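Local structure of bifunctional protein PutA (Bdellovibrio bacteriovorus, 5UR2) at residues G269-A274 against R300-A305; A353-R358 against Q380-M385. The protein probably converts proline to glutamate in two linked oxidations, using a flavin-dependent proline dehydrogenase and an NAD-dependent L-glutamate gamma-semialdehyde dehydrogenase on one polypeptide. One frame throughout, in Å; residues are numbered along the deposited sequence.

Overall arrangement
Both contacts lie in the eight-stranded barrel of the proline dehydrogenase region, and both touch the modified flavin. Followed from the N terminus, interaction 1 comes first: strand 268-273 leads through helix 279-293 to strand 298-302, and the pairing of the two strands closes that loop. The chain then runs on through helices 307-317 and 327-343 before interaction 2 closes the next one, from strand 349-353 over helix 357-369 to strand 379-382. The loops follow one another in series, neither nesting nor crossing. Strands 298-302 and 349-353 are neighbours, so the contacts meet, with Val302 CG1 packing on Ala353 CB; their centres are about 13 Å apart.

Interaction 1 of 2, residues G269-A274 against R300-A305; sequences GIVIQA and RLVKGA. With P5F (N-propargylglycine-modified flavin adenine dinucleotide), chain F.
Arg300 pairs with the neighbouring strand through its backbone: its N donates to Ile270 O at 2.8 Å, and its carbonyl accepts the N-H of Ile272. With CG anti to the backbone N (chi1 176°), the side chain runs over Val271, where CD lies 3.8 Å from Val271 CG2. A bend at chi3 then brings Arg300 NH1 to 3.7 Å from flavin C6, the guanidinium meeting the ring obliquely while Asp239 and Ser196 hold its nitrogens. Leu301 goes to the other face of the sheet. There its CD1 touches Ile272 CG2 at 4.0 Å, and helices 327-343 and 279-293 pack on Leu301 and Ile272 respectively. Val302 continues the ladder, giving its N-H to Ile272 O and taking that of Ala274. On the flavin side its CG2 meets Val271 CG1 at 3.8 Å and also lies against CG of Gln273, whose side chain runs alongside. Bent at chi2, Gln273 sends NE2 to flavin O2, a bond of 2.7 Å with 158° at the hydrogen; Glu241 O accepts from the same amide. Lys303 leaves the pairing and points away from the first strand. Its extended chain carries NZ to O1A of the pyrophosphate at 2.8 Å and, more weakly, to O1P, while Asp331 supplies a salt bridge. Gly304 O accepts from the adenosine ribose hydroxyl O2B at 2.7 Å and its N bonds weakly to ribityl O2'. Ala305 N gives flavin O2 a second donor beside Gln273 NE2. The two strands, 20° from parallel, belong to a beta-alpha-beta unit of the TIM-type barrel of proline dehydrogenase, whose C-terminal strand ends and following loop here hold the modified FAD from the pyrimidine ring of its flavin to the ribose of its adenosine.

Interaction 2 of 2, residues A353-R358 against Q380-M385; sequences ASHNVR and QMLYGM. With P5F (N-propargylglycine-modified flavin adenine dinucleotide), chain F.
Ala353 and Gln380 form the one parallel bridge between these segments, their CA atoms 4.3 Å apart. Ser354 N donates to Gln380 O at 3.1 Å, and the CA-H of Ala353 is directed at the same oxygen. Past this bridge the chains separate: 353-358 turns into helix 357-369, while 380-385 enters a type II turn from Leu382 to Met385 that is closed by the bond from Met385 N to Leu382 O. His355 spans the divergence. With CG beside its own backbone N (chi1 -48°), the ring swings across to the second segment, and NE2 accepts the N-H of Leu382 at 3.0 Å, nearly straight at 165° although the donor is tilted 17° from the ring plane. At the other nitrogen, His355 ND1 gives its proton to phosphate oxygen O2P at 3.1 Å, and the backbone N of His355 donates to the same oxygen. The ring is thus fixed in rotation from both ends, consistent with a proton on ND1 and a lone pair on NE2. In this TIM-type barrel, the unit of strand 349-353, helix 357-369 and strand 379-382 binds the cofactor with the C-terminal ends of its strands and the loop that follows strand 349-353. Met381 runs antiparallel to the His355 side chain, its CB 3.5 Å from His355 CD2 and its sulfur oblique to the ring; Met385 CB also packs against NE2. On the phosphate side, Ser354 OG donates to O1P at 2.6 Å and accepts from Asn356 N, an ST turn. Asn356 is the N-cap of helix 357-369: its OD1 accepts from Thr359 N while ND2 reaches O1A of the second phosphate at 2.7 Å. The dimethylbenzene end of the flavin is packed by Leu382, whose CD2 approaches ring atom C8 at 3.5 Å, and by Ala353 CB, close to the methyl C8M.

Interaction 1 of 2, residues G269-A274 against R300-A305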
ATOM      1  N   GLY B 269     -55.141 -18.038 -10.925  1.00 34.32           N
ATOM      2  CA  GLY B 269     -54.374 -18.067  -9.699  1.00 23.52           C
ATOM      3  C   GLY B 269     -53.090 -17.272  -9.820  1.00 26.21           C
ATOM      4  O   GLY B 269     -52.536 -17.092 -10.910  1.00 21.57           O
ATOM      5  N   ILE B 270     -52.607 -16.832  -8.658  1.00 27.90           N
ATOM      6  CA  ILE B 270     -51.370 -16.067  -8.520  1.00 26.67           C
ATOM      7  C   ILE B 270     -50.567 -16.704  -7.390  1.00 28.85           C
ATOM      8  O   ILE B 270     -51.129 -17.273  -6.443  1.00 20.90           O
ATOM      9  CB  ILE B 270     -51.652 -14.558  -8.248  1.00 24.70           C
ATOM     10  CG1 ILE B 270     -50.376 -13.702  -8.156  1.00 22.14           C
ATOM     11  CG2 ILE B 270     -52.429 -14.392  -6.962  1.00 25.05           C
ATOM     12  CD1 ILE B 270     -49.648 -13.435  -9.441  1.00 24.35           C
ATOM     13  N   VAL B 271     -49.230 -16.636  -7.511  1.00 26.20           N
ATOM     14  CA  VAL B 271     -48.327 -17.178  -6.503  1.00 21.96           C
ATOM     15  C   VAL B 271     -47.914 -16.087  -5.528  1.00 24.28           C
ATOM     16  O   VAL B 271     -47.584 -14.965  -5.928  1.00 23.15           O
ATOM     17  CB  VAL B 271     -47.093 -17.820  -7.159  1.00 23.76           C
ATOM     18  CG1 VAL B 271     -46.066 -18.170  -6.094  1.00 25.46           C
ATOM     19  CG2 VAL B 271     -47.497 -19.084  -7.918  1.00 21.96           C
ATOM     20  N   ILE B 272     -47.894 -16.431  -4.240  1.00 26.17           N
ATOM     21  CA  ILE B 272     -47.305 -15.594  -3.207  1.00 19.74           C
ATOM     22  C   ILE B 272     -46.199 -16.386  -2.518  1.00 25.36           C
ATOM     23  O   ILE B 272     -46.384 -17.567  -2.199  1.00 20.31           O
ATOM     24  CB  ILE B 272     -48.376 -15.119  -2.202  1.00 20.98           C
ATOM     25  CG1 ILE B 272     -49.306 -14.083  -2.856  1.00 20.30           C
ATOM     26  CG2 ILE B 272     -47.728 -14.545  -0.948  1.00 26.94           C
ATOM     27  CD1 ILE B 272     -48.607 -12.774  -3.238  1.00 18.66           C
ATOM     28  N   GLN B 273     -45.043 -15.730  -2.298  1.00 18.46           N
ATOM     29  CA  GLN B 273     -43.848 -16.351  -1.715  1.00 24.22           C
ATOM     30  C   GLN B 273     -43.715 -15.930  -0.253  1.00 24.55           C
ATOM     31  O   GLN B 273     -43.391 -14.775   0.042  1.00 22.43           O
ATOM     32  CB  GLN B 273     -42.588 -15.961  -2.489  1.00 19.32           C
ATOM     33  CG  GLN B 273     -42.625 -16.361  -3.980  1.00 21.51           C
ATOM     34  CD  GLN B 273     -42.010 -15.315  -4.886  1.00 19.83           C
ATOM     35  OE1 GLN B 273     -42.207 -14.115  -4.680  1.00 18.20           O
ATOM     36  NE2 GLN B 273     -41.275 -15.758  -5.915  1.00 19.16           N
ATOM     37  N   ALA B 274     -43.939 -16.877   0.665  1.00 20.12           N
ATOM     38  CA  ALA B 274     -43.903 -16.561   2.083  1.00 24.40           C
ATOM     39  C   ALA B 274     -42.506 -16.215   2.585  1.00 22.39           C
ATOM     40  O   ALA B 274     -42.381 -15.704   3.698  1.00 21.24           O
ATOM     41  CB  ALA B 274     -44.467 -17.735   2.907  1.00 21.03           C
ATOM     42  N   ARG B 300     -51.637 -19.551  -4.834  1.00 22.43           N
ATOM     43  CA  ARG B 300     -50.755 -20.691  -4.594  1.00 25.11           C
ATOM     44  C   ARG B 300     -49.653 -20.227  -3.654  1.00 26.21           C
ATOM     45  O   ARG B 300     -48.770 -19.457  -4.049  1.00 23.71           O
ATOM     46  CB  ARG B 300     -50.161 -21.241  -5.887  1.00 21.41           C
ATOM     47  CG  ARG B 300     -49.170 -22.367  -5.638  1.00 25.32           C
ATOM     48  CD  ARG B 300     -48.299 -22.614  -6.840  1.00 31.55           C
ATOM     49  NE  ARG B 300     -49.058 -23.093  -7.992  1.00 35.26           N
ATOM     50  CZ  ARG B 300     -48.592 -23.050  -9.236  1.00 41.75           C
ATOM     51  NH1 ARG B 300     -47.380 -22.535  -9.467  1.00 41.56           N
ATOM     52  NH2 ARG B 300     -49.331 -23.503 -10.237  1.00 43.13           N
ATOM     53  N   LEU B 301     -49.702 -20.683  -2.411  1.00 28.50           N
ATOM     54  CA  LEU B 301     -48.772 -20.207  -1.397  1.00 24.66           C
ATOM     55  C   LEU B 301     -47.537 -21.106  -1.415  1.00 27.55           C
ATOM     56  O   LEU B 301     -47.647 -22.322  -1.217  1.00 20.98           O
ATOM     57  CB  LEU B 301     -49.450 -20.194  -0.031  1.00 20.69           C
ATOM     58  CG  LEU B 301     -48.694 -19.554   1.129  1.00 24.00           C
ATOM     59  CD1 LEU B 301     -48.440 -18.060   0.901  1.00 21.94           C
ATOM     60  CD2 LEU B 301     -49.460 -19.794   2.432  1.00 20.67           C
ATOM     61  N   VAL B 302     -46.378 -20.521  -1.726  1.00 26.57           N
ATOM     62  CA  VAL B 302     -45.107 -21.232  -1.739  1.00 22.82           C
ATOM     63  C   VAL B 302     -44.198 -20.556  -0.724  1.00 19.71           C
ATOM     64  O   VAL B 302     -44.546 -19.533  -0.144  1.00 19.45           O
ATOM     65  CB  VAL B 302     -44.447 -21.250  -3.138  1.00 20.48           C
ATOM     66  CG1 VAL B 302     -45.437 -21.687  -4.200  1.00 20.98           C
ATOM     67  CG2 VAL B 302     -43.879 -19.870  -3.501  1.00 19.48           C
ATOM     68  N   LYS B 303     -43.016 -21.132  -0.512  1.00 19.71           N
ATOM     69  CA  LYS B 303     -42.040 -20.405   0.296  1.00 26.99           C
ATOM     70  C   LYS B 303     -41.200 -19.461  -0.566  1.00 18.85           C
ATOM     71  O   LYS B 303     -41.199 -18.252  -0.323  1.00 28.14           O
ATOM     72  CB  LYS B 303     -41.187 -21.376   1.119  1.00 19.56           C
ATOM     73  CG  LYS B 303     -42.053 -21.944   2.225  1.00 19.96           C
ATOM     74  CD  LYS B 303     -41.397 -22.935   3.118  1.00 20.30           C
ATOM     75  CE  LYS B 303     -42.487 -23.598   3.978  1.00 29.30           C
ATOM     76  NZ  LYS B 303     -41.977 -24.711   4.799  1.00 25.90           N
ATOM     77  N   GLY B 304     -40.547 -19.977  -1.609  1.00 31.60           N
ATOM     78  CA  GLY B 304     -39.810 -19.120  -2.531  1.00 30.39           C
ATOM     79  C   GLY B 304     -38.590 -19.782  -3.146  1.00 25.81           C
ATOM     80  O   GLY B 304     -37.872 -20.514  -2.463  1.00 30.44           O
ATOM     81  N   ALA B 305     -38.343 -19.535  -4.431  1.00 21.04           N
ATOM     82  CA  ALA B 305     -37.318 -20.251  -5.198  1.00 25.41           C
ATOM     83  C   ALA B 305     -36.020 -19.472  -5.407  1.00 22.04           C
ATOM     84  O   ALA B 305     -35.072 -20.028  -5.970  1.00 25.69           O
ATOM     85  CB  ALA B 305     -37.868 -20.652  -6.580  1.00 19.08           C
TER
HETATM   86  PA  P5F F1001     -38.836 -26.288   3.071  1.00 25.26           P
HETATM   87  O1A P5F F1001     -39.785 -26.453   4.306  1.00 30.61           O
HETATM   88  O2A P5F F1001     -37.544 -26.937   3.127  1.00 23.04           O
HETATM   89  O5B P5F F1001     -38.421 -24.874   2.770  1.00 24.68           O
HETATM   90  C5B P5F F1001     -37.310 -24.491   1.968  1.00 16.78           C
HETATM   91  C4B P5F F1001     -37.448 -22.999   1.630  1.00 20.64           C
HETATM   92  O4B P5F F1001     -37.178 -22.147   2.718  1.00 25.39           O
HETATM   93  C3B P5F F1001     -36.574 -22.470   0.530  1.00 17.28           C
HETATM   94  O3B P5F F1001     -37.035 -22.804  -0.723  1.00 18.70           O
HETATM   95  C2B P5F F1001     -36.603 -21.015   0.772  1.00 17.09           C
HETATM   96  O2B P5F F1001     -37.767 -20.485   0.237  1.00 18.70           O
HETATM   97  C1B P5F F1001     -36.666 -20.929   2.255  1.00 22.79           C
HETATM   98  N9A P5F F1001     -35.393 -20.715   2.894  1.00 19.76           N
HETATM   99  C8A P5F F1001     -34.252 -21.501   2.808  1.00 21.14           C
HETATM  100  N7A P5F F1001     -33.300 -20.956   3.576  1.00 23.15           N
HETATM  101  C5A P5F F1001     -33.788 -19.807   4.201  1.00 21.13           C
HETATM  102  C6A P5F F1001     -33.259 -18.851   5.065  1.00 30.15           C
HETATM  103  N6A P5F F1001     -31.906 -18.954   5.533  1.00 28.95           N
HETATM  104  N1A P5F F1001     -34.011 -17.813   5.479  1.00 25.32           N
HETATM  105  C2A P5F F1001     -35.291 -17.675   5.072  1.00 17.31           C
HETATM  106  N3A P5F F1001     -35.828 -18.578   4.202  1.00 20.52           N
HETATM  107  C4A P5F F1001     -35.129 -19.632   3.762  1.00 11.73           C
HETATM  108  N1  P5F F1001     -41.217 -20.705  -5.854  1.00 32.81           N
HETATM  109  C2  P5F F1001     -41.335 -19.339  -6.303  1.00 27.86           C
HETATM  110  O2  P5F F1001     -40.533 -18.388  -5.713  1.00 28.25           O
HETATM  111  N3  P5F F1001     -42.267 -18.975  -7.328  1.00 42.77           N
HETATM  112  C4  P5F F1001     -43.109 -19.929  -7.952  1.00 45.20           C
HETATM  113  O4  P5F F1001     -43.998 -19.505  -8.947  1.00 38.12           O
HETATM  114  C4X P5F F1001     -42.979 -21.374  -7.486  1.00 42.68           C
HETATM  115  N5  P5F F1001     -43.696 -22.461  -8.150  1.00 44.45           N
HETATM  116  C5X P5F F1001     -43.847 -23.705  -7.370  1.00 44.35           C
HETATM  117  C6  P5F F1001     -44.974 -24.640  -7.672  1.00 35.93           C
HETATM  118  C7  P5F F1001     -45.173 -25.791  -6.869  1.00 36.35           C
HETATM  119  C7M P5F F1001     -46.318 -26.728  -7.185  1.00 38.53           C
HETATM  120  C8  P5F F1001     -44.305 -26.064  -5.769  1.00 37.04           C
HETATM  121  C8M P5F F1001     -44.489 -27.276  -4.891  1.00 35.48           C
HETATM  122  C9  P5F F1001     -43.238 -25.183  -5.474  1.00 44.42           C
HETATM  123  C9A P5F F1001     -43.020 -23.973  -6.316  1.00 44.53           C
HETATM  124  N10 P5F F1001     -41.928 -23.051  -5.994  1.00 42.88           N
HETATM  125  C10 P5F F1001     -42.060 -21.706  -6.480  1.00 37.02           C
HETATM  126  C1' P5F F1001     -40.831 -23.397  -5.057  1.00 45.64           C
HETATM  127  C2' P5F F1001     -41.219 -23.183  -3.594  1.00 38.89           C
HETATM  128  O2' P5F F1001     -41.352 -21.831  -3.370  1.00 37.21           O
HETATM  129  C3' P5F F1001     -40.241 -23.770  -2.574  1.00 40.40           C
HETATM  130  O3' P5F F1001     -39.022 -23.144  -2.727  1.00 41.32           O
HETATM  131  C4' P5F F1001     -40.007 -25.269  -2.693  1.00 38.78           C
HETATM  132  O4' P5F F1001     -41.165 -25.823  -3.217  1.00 37.99           O
HETATM  133  C5' P5F F1001     -39.525 -25.967  -1.407  1.00 38.49           C
HETATM  134  O5' P5F F1001     -40.151 -25.495  -0.230  1.00 40.31           O
HETATM  135  P   P5F F1001     -40.651 -26.421   1.005  1.00 31.20           P
HETATM  136  O1P P5F F1001     -41.870 -25.909   1.864  1.00 39.18           O
HETATM  137  O2P P5F F1001     -40.800 -27.807   0.271  1.00 31.65           O
HETATM  138  O3P P5F F1001     -39.242 -26.825   1.744  1.00 26.14           O
HETATM  139  C21 P5F F1001     -42.365 -22.273 -10.395  1.00 57.11           C
HETATM  140  C22 P5F F1001     -43.147 -22.372  -9.298  1.00 60.85           C
HETATM  141  C23 P5F F1001     -42.286 -20.969 -11.207  1.00 57.60           C

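Interaction 2 of 2, residues A353-R358 against Q380-M385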
ATOM      1  N   ALA B 353     -48.446 -25.187  -1.461  1.00 22.89           N
ATOM      2  CA  ALA B 353     -47.340 -25.816  -2.169  1.00 23.43           C
ATOM      3  C   ALA B 353     -46.188 -25.987  -1.191  1.00 26.41           C
ATOM      4  O   ALA B 353     -45.571 -25.000  -0.787  1.00 28.90           O
ATOM      5  CB  ALA B 353     -46.918 -24.973  -3.368  1.00 26.29           C
ATOM      6  N   SER B 354     -45.920 -27.226  -0.783  1.00 28.09           N
ATOM      7  CA  SER B 354     -44.832 -27.493   0.149  1.00 25.03           C
ATOM      8  C   SER B 354     -44.619 -28.994   0.261  1.00 29.40           C
ATOM      9  O   SER B 354     -45.581 -29.764   0.237  1.00 25.28           O
ATOM     10  CB  SER B 354     -45.115 -26.924   1.542  1.00 27.59           C
ATOM     11  OG  SER B 354     -44.024 -27.199   2.407  1.00 22.41           O
ATOM     12  N   HIS B 355     -43.355 -29.396   0.433  1.00 31.91           N
ATOM     13  CA  HIS B 355     -43.006 -30.783   0.734  1.00 30.72           C
ATOM     14  C   HIS B 355     -42.724 -31.019   2.221  1.00 28.83           C
ATOM     15  O   HIS B 355     -42.324 -32.126   2.603  1.00 31.82           O
ATOM     16  CB  HIS B 355     -41.800 -31.226  -0.097  1.00 23.96           C
ATOM     17  CG  HIS B 355     -41.905 -30.881  -1.549  1.00 33.50           C
ATOM     18  ND1 HIS B 355     -41.457 -29.683  -2.065  1.00 32.42           N
ATOM     19  CD2 HIS B 355     -42.445 -31.560  -2.590  1.00 29.44           C
ATOM     20  CE1 HIS B 355     -41.693 -29.651  -3.365  1.00 32.62           C
ATOM     21  NE2 HIS B 355     -42.295 -30.776  -3.709  1.00 29.36           N
ATOM     22  N   ASN B 356     -42.941 -30.013   3.055  1.00 29.05           N
ATOM     23  CA  ASN B 356     -42.578 -30.029   4.468  1.00 25.65           C
ATOM     24  C   ASN B 356     -43.753 -30.568   5.280  1.00 30.83           C
ATOM     25  O   ASN B 356     -44.837 -29.977   5.261  1.00 32.66           O
ATOM     26  CB  ASN B 356     -42.198 -28.598   4.865  1.00 27.32           C
ATOM     27  CG  ASN B 356     -41.804 -28.438   6.324  1.00 24.47           C
ATOM     28  OD1 ASN B 356     -42.362 -29.064   7.211  1.00 26.46           O
ATOM     29  ND2 ASN B 356     -40.838 -27.554   6.572  1.00 25.10           N
ATOM     30  N   VAL B 357     -43.540 -31.691   5.990  1.00 24.90           N
ATOM     31  CA  VAL B 357     -44.636 -32.341   6.716  1.00 27.48           C
ATOM     32  C   VAL B 357     -45.165 -31.442   7.835  1.00 28.45           C
ATOM     33  O   VAL B 357     -46.371 -31.415   8.090  1.00 29.25           O
ATOM     34  CB  VAL B 357     -44.200 -33.721   7.250  1.00 26.26           C
ATOM     35  CG1 VAL B 357     -45.233 -34.280   8.230  1.00 26.87           C
ATOM     36  CG2 VAL B 357     -44.044 -34.702   6.102  1.00 33.29           C
ATOM     37  N   ARG B 358     -44.281 -30.690   8.514  1.00 27.26           N
ATOM     38  CA  ARG B 358     -44.741 -29.714   9.506  1.00 28.32           C
ATOM     39  C   ARG B 358     -45.707 -28.706   8.889  1.00 29.15           C
ATOM     40  O   ARG B 358     -46.833 -28.525   9.378  1.00 26.18           O
ATOM     41  CB  ARG B 358     -43.547 -28.993  10.141  1.00 33.01           C
ATOM     42  CG  ARG B 358     -43.893 -27.641  10.790  1.00 32.07           C
ATOM     43  CD  ARG B 358     -44.742 -27.788  12.055  1.00 29.46           C
ATOM     44  NE  ARG B 358     -45.441 -26.542  12.394  1.00 27.90           N
ATOM     45  CZ  ARG B 358     -45.964 -26.273  13.593  1.00 29.71           C
ATOM     46  NH1 ARG B 358     -45.864 -27.157  14.575  1.00 24.91           N
ATOM     47  NH2 ARG B 358     -46.592 -25.121  13.814  1.00 29.14           N
ATOM     48  N   GLN B 380     -49.907 -29.005  -3.167  1.00 30.51           N
ATOM     49  CA  GLN B 380     -49.132 -29.044  -4.403  1.00 26.87           C
ATOM     50  C   GLN B 380     -47.677 -29.358  -4.106  1.00 23.96           C
ATOM     51  O   GLN B 380     -47.118 -28.898  -3.104  1.00 32.84           O
ATOM     52  CB  GLN B 380     -49.269 -27.722  -5.189  1.00 24.60           C
ATOM     53  CG  GLN B 380     -50.717 -27.370  -5.561  1.00 38.78           C
ATOM     54  CD  GLN B 380     -50.841 -26.136  -6.464  1.00 45.19           C
ATOM     55  OE1 GLN B 380     -49.840 -25.595  -6.933  1.00 53.75           O
ATOM     56  NE2 GLN B 380     -52.076 -25.701  -6.716  1.00 35.37           N
ATOM     57  N   MET B 381     -47.086 -30.181  -4.972  1.00 26.99           N
ATOM     58  CA  MET B 381     -45.697 -30.597  -4.868  1.00 24.62           C
ATOM     59  C   MET B 381     -45.116 -30.727  -6.266  1.00 31.37           C
ATOM     60  O   MET B 381     -45.840 -30.920  -7.240  1.00 29.61           O
ATOM     61  CB  MET B 381     -45.553 -31.941  -4.151  1.00 26.85           C
ATOM     62  CG  MET B 381     -45.981 -31.947  -2.711  1.00 30.91           C
ATOM     63  SD  MET B 381     -45.704 -33.580  -2.003  1.00 36.05           S
ATOM     64  CE  MET B 381     -46.480 -33.353  -0.410  1.00 25.70           C
ATOM     65  N   LEU B 382     -43.789 -30.668  -6.350  1.00 34.43           N
ATOM     66  CA  LEU B 382     -43.121 -30.789  -7.636  1.00 36.03           C
ATOM     67  C   LEU B 382     -43.123 -32.242  -8.099  1.00 39.60           C
ATOM     68  O   LEU B 382     -42.996 -33.168  -7.289  1.00 35.41           O
ATOM     69  CB  LEU B 382     -41.691 -30.267  -7.551  1.00 31.54           C
ATOM     70  CG  LEU B 382     -41.459 -28.832  -7.085  1.00 29.16           C
ATOM     71  CD1 LEU B 382     -39.976 -28.590  -7.074  1.00 30.14           C
ATOM     72  CD2 LEU B 382     -42.146 -27.807  -7.977  1.00 26.92           C
ATOM     73  N   TYR B 383     -43.293 -32.438  -9.408  1.00 25.38           N
ATOM     74  CA  TYR B 383     -43.167 -33.773  -9.989  1.00 31.32           C
ATOM     75  C   TYR B 383     -41.819 -34.400  -9.624  1.00 29.43           C
ATOM     76  O   TYR B 383     -40.778 -33.735  -9.660  1.00 26.59           O
ATOM     77  CB  TYR B 383     -43.351 -33.686 -11.512  1.00 28.03           C
ATOM     78  CG  TYR B 383     -43.061 -34.960 -12.275  1.00 27.26           C
ATOM     79  CD1 TYR B 383     -43.987 -36.003 -12.335  1.00 27.99           C
ATOM     80  CD2 TYR B 383     -41.854 -35.110 -12.949  1.00 34.26           C
ATOM     81  CE1 TYR B 383     -43.705 -37.167 -13.042  1.00 33.99           C
ATOM     82  CE2 TYR B 383     -41.560 -36.262 -13.653  1.00 33.96           C
ATOM     83  CZ  TYR B 383     -42.484 -37.284 -13.695  1.00 37.18           C
ATOM     84  OH  TYR B 383     -42.162 -38.406 -14.403  1.00 38.46           O
ATOM     85  N   GLY B 384     -41.854 -35.675  -9.213  1.00 30.51           N
ATOM     86  CA  GLY B 384     -40.650 -36.404  -8.855  1.00 30.96           C
ATOM     87  C   GLY B 384     -40.100 -36.144  -7.462  1.00 37.76           C
ATOM     88  O   GLY B 384     -39.154 -36.828  -7.057  1.00 35.93           O
ATOM     89  N   MET B 385     -40.655 -35.192  -6.717  1.00 33.85           N
ATOM     90  CA  MET B 385     -40.186 -34.832  -5.384  1.00 34.59           C
ATOM     91  C   MET B 385     -41.093 -35.451  -4.334  1.00 38.02           C
ATOM     92  O   MET B 385     -42.308 -35.539  -4.528  1.00 36.66           O
ATOM     93  CB  MET B 385     -40.163 -33.311  -5.184  1.00 30.78           C
ATOM     94  CG  MET B 385     -38.977 -32.613  -5.775  1.00 42.14           C
ATOM     95  SD  MET B 385     -37.458 -33.217  -5.032  1.00 45.36           S
ATOM     96  CE  MET B 385     -37.706 -32.639  -3.383  1.00 37.57           C
TER
HETATM   97  PA  P5F F1001     -38.836 -26.288   3.071  1.00 25.26           P
HETATM   98  O1A P5F F1001     -39.785 -26.453   4.306  1.00 30.61           O
HETATM   99  O2A P5F F1001     -37.544 -26.937   3.127  1.00 23.04           O
HETATM  100  O5B P5F F1001     -38.421 -24.874   2.770  1.00 24.68           O
HETATM  101  C5B P5F F1001     -37.310 -24.491   1.968  1.00 16.78           C
HETATM  102  C4B P5F F1001     -37.448 -22.999   1.630  1.00 20.64           C
HETATM  103  O4B P5F F1001     -37.178 -22.147   2.718  1.00 25.39           O
HETATM  104  C3B P5F F1001     -36.574 -22.470   0.530  1.00 17.28           C
HETATM  105  O3B P5F F1001     -37.035 -22.804  -0.723  1.00 18.70           O
HETATM  106  C2B P5F F1001     -36.603 -21.015   0.772  1.00 17.09           C
HETATM  107  O2B P5F F1001     -37.767 -20.485   0.237  1.00 18.70           O
HETATM  108  C1B P5F F1001     -36.666 -20.929   2.255  1.00 22.79           C
HETATM  109  N9A P5F F1001     -35.393 -20.715   2.894  1.00 19.76           N
HETATM  110  C8A P5F F1001     -34.252 -21.501   2.808  1.00 21.14           C
HETATM  111  N7A P5F F1001     -33.300 -20.956   3.576  1.00 23.15           N
HETATM  112  C5A P5F F1001     -33.788 -19.807   4.201  1.00 21.13           C
HETATM  113  C6A P5F F1001     -33.259 -18.851   5.065  1.00 30.15           C
HETATM  114  N6A P5F F1001     -31.906 -18.954   5.533  1.00 28.95           N
HETATM  115  N1A P5F F1001     -34.011 -17.813   5.479  1.00 25.32           N
HETATM  116  C2A P5F F1001     -35.291 -17.675   5.072  1.00 17.31           C
HETATM  117  N3A P5F F1001     -35.828 -18.578   4.202  1.00 20.52           N
HETATM  118  C4A P5F F1001     -35.129 -19.632   3.762  1.00 11.73           C
HETATM  119  N1  P5F F1001     -41.217 -20.705  -5.854  1.00 32.81           N
HETATM  120  C2  P5F F1001     -41.335 -19.339  -6.303  1.00 27.86           C
HETATM  121  O2  P5F F1001     -40.533 -18.388  -5.713  1.00 28.25           O
HETATM  122  N3  P5F F1001     -42.267 -18.975  -7.328  1.00 42.77           N
HETATM  123  C4  P5F F1001     -43.109 -19.929  -7.952  1.00 45.20           C
HETATM  124  O4  P5F F1001     -43.998 -19.505  -8.947  1.00 38.12           O
HETATM  125  C4X P5F F1001     -42.979 -21.374  -7.486  1.00 42.68           C
HETATM  126  N5  P5F F1001     -43.696 -22.461  -8.150  1.00 44.45           N
HETATM  127  C5X P5F F1001     -43.847 -23.705  -7.370  1.00 44.35           C
HETATM  128  C6  P5F F1001     -44.974 -24.640  -7.672  1.00 35.93           C
HETATM  129  C7  P5F F1001     -45.173 -25.791  -6.869  1.00 36.35           C
HETATM  130  C7M P5F F1001     -46.318 -26.728  -7.185  1.00 38.53           C
HETATM  131  C8  P5F F1001     -44.305 -26.064  -5.769  1.00 37.04           C
HETATM  132  C8M P5F F1001     -44.489 -27.276  -4.891  1.00 35.48           C
HETATM  133  C9  P5F F1001     -43.238 -25.183  -5.474  1.00 44.42           C
HETATM  134  C9A P5F F1001     -43.020 -23.973  -6.316  1.00 44.53           C
HETATM  135  N10 P5F F1001     -41.928 -23.051  -5.994  1.00 42.88           N
HETATM  136  C10 P5F F1001     -42.060 -21.706  -6.480  1.00 37.02           C
HETATM  137  C1' P5F F1001     -40.831 -23.397  -5.057  1.00 45.64           C
HETATM  138  C2' P5F F1001     -41.219 -23.183  -3.594  1.00 38.89           C
HETATM  139  O2' P5F F1001     -41.352 -21.831  -3.370  1.00 37.21           O
HETATM  140  C3' P5F F1001     -40.241 -23.770  -2.574  1.00 40.40           C
HETATM  141  O3' P5F F1001     -39.022 -23.144  -2.727  1.00 41.32           O
HETATM  142  C4' P5F F1001     -40.007 -25.269  -2.693  1.00 38.78           C
HETATM  143  O4' P5F F1001     -41.165 -25.823  -3.217  1.00 37.99           O
HETATM  144  C5' P5F F1001     -39.525 -25.967  -1.407  1.00 38.49           C
HETATM  145  O5' P5F F1001     -40.151 -25.495  -0.230  1.00 40.31           O
HETATM  146  P   P5F F1001     -40.651 -26.421   1.005  1.00 31.20           P
HETATM  147  O1P P5F F1001     -41.870 -25.909   1.864  1.00 39.18           O
HETATM  148  O2P P5F F1001     -40.800 -27.807   0.271  1.00 31.65           O
HETATM  149  O3P P5F F1001     -39.242 -26.825   1.744  1.00 26.14           O
HETATM  150  C21 P5F F1001     -42.365 -22.273 -10.395  1.00 57.11           C
HETATM  151  C22 P5F F1001     -43.147 -22.372  -9.298  1.00 60.85           C
HETATM  152  C23 P5F F1001     -42.286 -20.969 -11.207  1.00 57.60           C